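Local atomic coordinates of PHD finger protein 14 (Danio rerio, PDB entry 7D86), a protein that binds the histone H3 tail, preferring its unmodified form, through zinc-finger modules and represses PDGFRA expression in the control of mesenchymal cell proliferation. Residues Lys129-Cys134 / Phe156-Ala162. Sequence-based numbering, arbitrary orientation.
Sequences KECSLC and FFHVTCA. With ZN (zinc ion), chain D.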
ATOM      1  N   LYS A 129       9.611   7.064 -13.956  1.00 39.56           N
ATOM      2  CA  LYS A 129       8.496   7.980 -14.142  1.00 35.38           C
ATOM      3  C   LYS A 129       8.499   9.036 -13.044  1.00 40.63           C
ATOM      4  O   LYS A 129       9.134   8.874 -11.999  1.00 44.36           O
ATOM      5  CB  LYS A 129       7.154   7.230 -14.130  1.00 34.04           C
ATOM      6  CG  LYS A 129       6.968   6.267 -15.291  1.00 41.11           C
ATOM      7  CD  LYS A 129       6.715   7.032 -16.579  1.00 50.03           C
ATOM      8  CE  LYS A 129       7.061   6.198 -17.805  1.00 60.93           C
ATOM      9  NZ  LYS A 129       6.442   4.844 -17.762  1.00 66.06           N
ATOM     10  N   GLU A 130       7.782  10.127 -13.290  1.00 36.63           N
ATOM     11  CA  GLU A 130       7.590  11.163 -12.284  1.00 38.59           C
ATOM     12  C   GLU A 130       6.191  11.039 -11.704  1.00 36.80           C
ATOM     13  O   GLU A 130       5.204  10.980 -12.446  1.00 36.74           O
ATOM     14  CB  GLU A 130       7.802  12.564 -12.859  1.00 49.77           C
ATOM     15  CG  GLU A 130       7.460  13.667 -11.868  1.00 58.90           C
ATOM     16  CD  GLU A 130       7.892  15.044 -12.333  1.00 70.64           C
ATOM     17  OE1 GLU A 130       8.200  15.205 -13.532  1.00 76.82           O
ATOM     18  OE2 GLU A 130       7.928  15.970 -11.493  1.00 75.12           O
ATOM     19  N   CYS A 131       6.111  10.984 -10.380  1.00 33.06           N
ATOM     20  CA  CYS A 131       4.825  10.895  -9.710  1.00 30.62           C
ATOM     21  C   CYS A 131       4.110  12.236  -9.786  1.00 29.70           C
ATOM     22  O   CYS A 131       4.653  13.265  -9.376  1.00 31.78           O
ATOM     23  CB  CYS A 131       5.006  10.472  -8.254  1.00 27.04           C
ATOM     24  SG  CYS A 131       3.495  10.557  -7.269  1.00 27.26           S
ATOM     25  N   SER A 132       2.885  12.224 -10.306  1.00 28.41           N
ATOM     26  CA  SER A 132       2.126  13.458 -10.447  1.00 29.10           C
ATOM     27  C   SER A 132       1.427  13.879  -9.164  1.00 32.91           C
ATOM     28  O   SER A 132       0.854  14.975  -9.120  1.00 36.82           O
ATOM     29  CB  SER A 132       1.084  13.302 -11.559  1.00 32.36           C
ATOM     30  OG  SER A 132       0.195  12.236 -11.255  1.00 33.98           O
ATOM     31  N   LEU A 133       1.454  13.046  -8.124  1.00 30.96           N
ATOM     32  CA  LEU A 133       0.738  13.332  -6.887  1.00 26.04           C
ATOM     33  C   LEU A 133       1.645  13.642  -5.702  1.00 31.98           C
ATOM     34  O   LEU A 133       1.136  13.806  -4.590  1.00 38.03           O
ATOM     35  CB  LEU A 133      -0.165  12.149  -6.530  1.00 26.57           C
ATOM     36  CG  LEU A 133      -1.279  11.876  -7.532  1.00 30.67           C
ATOM     37  CD1 LEU A 133      -2.039  10.624  -7.129  1.00 30.13           C
ATOM     38  CD2 LEU A 133      -2.197  13.079  -7.591  1.00 29.10           C
ATOM     39  N   CYS A 134       2.959  13.727  -5.901  1.00 32.98           N
ATOM     40  CA  CYS A 134       3.879  13.841  -4.773  1.00 33.28           C
ATOM     41  C   CYS A 134       3.703  15.174  -4.048  1.00 36.33           C
ATOM     42  O   CYS A 134       3.640  16.236  -4.671  1.00 39.65           O
ATOM     43  CB  CYS A 134       5.324  13.686  -5.252  1.00 32.76           C
ATOM     44  SG  CYS A 134       6.133  12.135  -4.745  1.00 31.68           S
ATOM     45  N   PHE A 156       0.636   8.897 -13.881  1.00 30.82           N
ATOM     46  CA  PHE A 156       1.533   8.105 -13.045  1.00 29.99           C
ATOM     47  C   PHE A 156       1.614   8.657 -11.627  1.00 29.36           C
ATOM     48  O   PHE A 156       1.618   9.875 -11.415  1.00 27.94           O
ATOM     49  CB  PHE A 156       2.934   8.047 -13.650  1.00 30.89           C
ATOM     50  CG  PHE A 156       2.970   7.413 -15.002  1.00 37.24           C
ATOM     51  CD1 PHE A 156       2.756   6.051 -15.149  1.00 44.34           C
ATOM     52  CD2 PHE A 156       3.197   8.174 -16.132  1.00 40.42           C
ATOM     53  CE1 PHE A 156       2.771   5.459 -16.411  1.00 45.35           C
ATOM     54  CE2 PHE A 156       3.217   7.587 -17.386  1.00 45.01           C
ATOM     55  CZ  PHE A 156       3.001   6.227 -17.523  1.00 43.34           C
ATOM     56  N   PHE A 157       1.716   7.747 -10.659  1.00 29.40           N
ATOM     57  CA  PHE A 157       1.827   8.134  -9.260  1.00 24.87           C
ATOM     58  C   PHE A 157       2.370   6.970  -8.445  1.00 23.41           C
ATOM     59  O   PHE A 157       2.199   5.805  -8.807  1.00 23.67           O
ATOM     60  CB  PHE A 157       0.476   8.590  -8.687  1.00 25.93           C
ATOM     61  CG  PHE A 157      -0.718   7.958  -9.356  1.00 28.05           C
ATOM     62  CD1 PHE A 157      -1.001   6.615  -9.180  1.00 28.16           C
ATOM     63  CD2 PHE A 157      -1.568   8.723 -10.145  1.00 31.28           C
ATOM     64  CE1 PHE A 157      -2.107   6.031  -9.804  1.00 34.11           C
ATOM     65  CE2 PHE A 157      -2.676   8.146 -10.762  1.00 29.06           C
ATOM     66  CZ  PHE A 157      -2.943   6.801 -10.585  1.00 30.31           C
ATOM     67  N   HIS A 158       3.026   7.300  -7.333  1.00 25.60           N
ATOM     68  CA  HIS A 158       3.402   6.267  -6.378  1.00 22.50           C
ATOM     69  C   HIS A 158       2.149   5.622  -5.812  1.00 24.89           C
ATOM     70  O   HIS A 158       1.097   6.258  -5.703  1.00 26.87           O
ATOM     71  CB  HIS A 158       4.218   6.859  -5.221  1.00 25.21           C
ATOM     72  CG  HIS A 158       5.529   7.436  -5.635  1.00 27.49           C
ATOM     73  ND1 HIS A 158       5.817   8.781  -5.531  1.00 30.23           N
ATOM     74  CD2 HIS A 158       6.636   6.848  -6.148  1.00 27.08           C
ATOM     75  CE1 HIS A 158       7.045   8.996  -5.965  1.00 26.74           C
ATOM     76  NE2 HIS A 158       7.564   7.841  -6.344  1.00 31.26           N
ATOM     77  N   VAL A 159       2.275   4.354  -5.410  1.00 23.84           N
ATOM     78  CA  VAL A 159       1.131   3.638  -4.852  1.00 23.96           C
ATOM     79  C   VAL A 159       0.619   4.338  -3.600  1.00 25.96           C
ATOM     80  O   VAL A 159      -0.591   4.484  -3.406  1.00 26.75           O
ATOM     81  CB  VAL A 159       1.496   2.173  -4.560  1.00 26.57           C
ATOM     82  CG1 VAL A 159       0.318   1.465  -3.889  1.00 24.53           C
ATOM     83  CG2 VAL A 159       1.905   1.468  -5.850  1.00 24.16           C
ATOM     84  N   THR A 160       1.531   4.777  -2.726  1.00 26.32           N
ATOM     85  CA  THR A 160       1.108   5.404  -1.478  1.00 28.60           C
ATOM     86  C   THR A 160       0.595   6.821  -1.691  1.00 28.62           C
ATOM     87  O   THR A 160      -0.255   7.291  -0.923  1.00 28.25           O
ATOM     88  CB  THR A 160       2.255   5.400  -0.467  1.00 29.11           C
ATOM     89  OG1 THR A 160       3.453   5.880  -1.091  1.00 29.34           O
ATOM     90  CG2 THR A 160       2.492   3.982   0.050  1.00 31.51           C
ATOM     91  N   CYS A 161       1.097   7.514  -2.715  1.00 26.81           N
ATOM     92  CA  CYS A 161       0.541   8.814  -3.062  1.00 29.69           C
ATOM     93  C   CYS A 161      -0.883   8.667  -3.580  1.00 30.75           C
ATOM     94  O   CYS A 161      -1.773   9.441  -3.206  1.00 30.40           O
ATOM     95  CB  CYS A 161       1.438   9.511  -4.091  1.00 31.18           C
ATOM     96  SG  CYS A 161       3.068  10.050  -3.441  1.00 32.14           S
ATOM     97  N   ALA A 162      -1.120   7.656  -4.421  1.00 25.79           N
ATOM     98  CA  ALA A 162      -2.481   7.365  -4.855  1.00 29.08           C
ATOM     99  C   ALA A 162      -3.342   6.922  -3.681  1.00 30.86           C
ATOM    100  O   ALA A 162      -4.524   7.279  -3.597  1.00 29.93           O
ATOM    101  CB  ALA A 162      -2.464   6.293  -5.954  1.00 26.31           C
TER
HETATM  102 ZN    ZN D 503       4.574  10.417  -5.158  1.00 34.37          ZN
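C131 and C134 meet H158 and C161 at a zinc ion, the three-cysteine, one-histidine site of the second PHD-type finger: H158 ND1 lies 2.1 Å from the zinc, and the three SG atoms of the cysteines lie at 2.3 to 2.4 Å. C131 SG also accepts two amide hydrogens, a nearly straight one from H158 N (3.3 Å, N-H...SG angle 165°) and a more bent one from L133 N (151°); such bonds probably temper the charge on the thiolate. The imidazole is fixed at its other nitrogen, NE2, by the carbonyl of T142, while C134 SG sits at its edge, in plane.

Behind this shell, F156 O is gripped twice from opposite faces of its carbonyl plane, by S132 N at 2.9 Å and S132 OG at 2.8 Å. L133 CD1 packs 3.6 Å from F157 CB, and L133 CB lies against C161 CB. Farther out, K129 CD rests over one face of the F156 ring, 3.8 Å from its centroid, with NZ off-centre in a cation-pi contact. With an alanine in place of this phenylalanine, the K129 chain is likely to lose the ring face it rests on and be set freer to turn.

The CxxC loop packs against the junction of strand 156-158, paired antiparallel with strand 145-147, and helix 159-164, whose V159 faces helix 96-101.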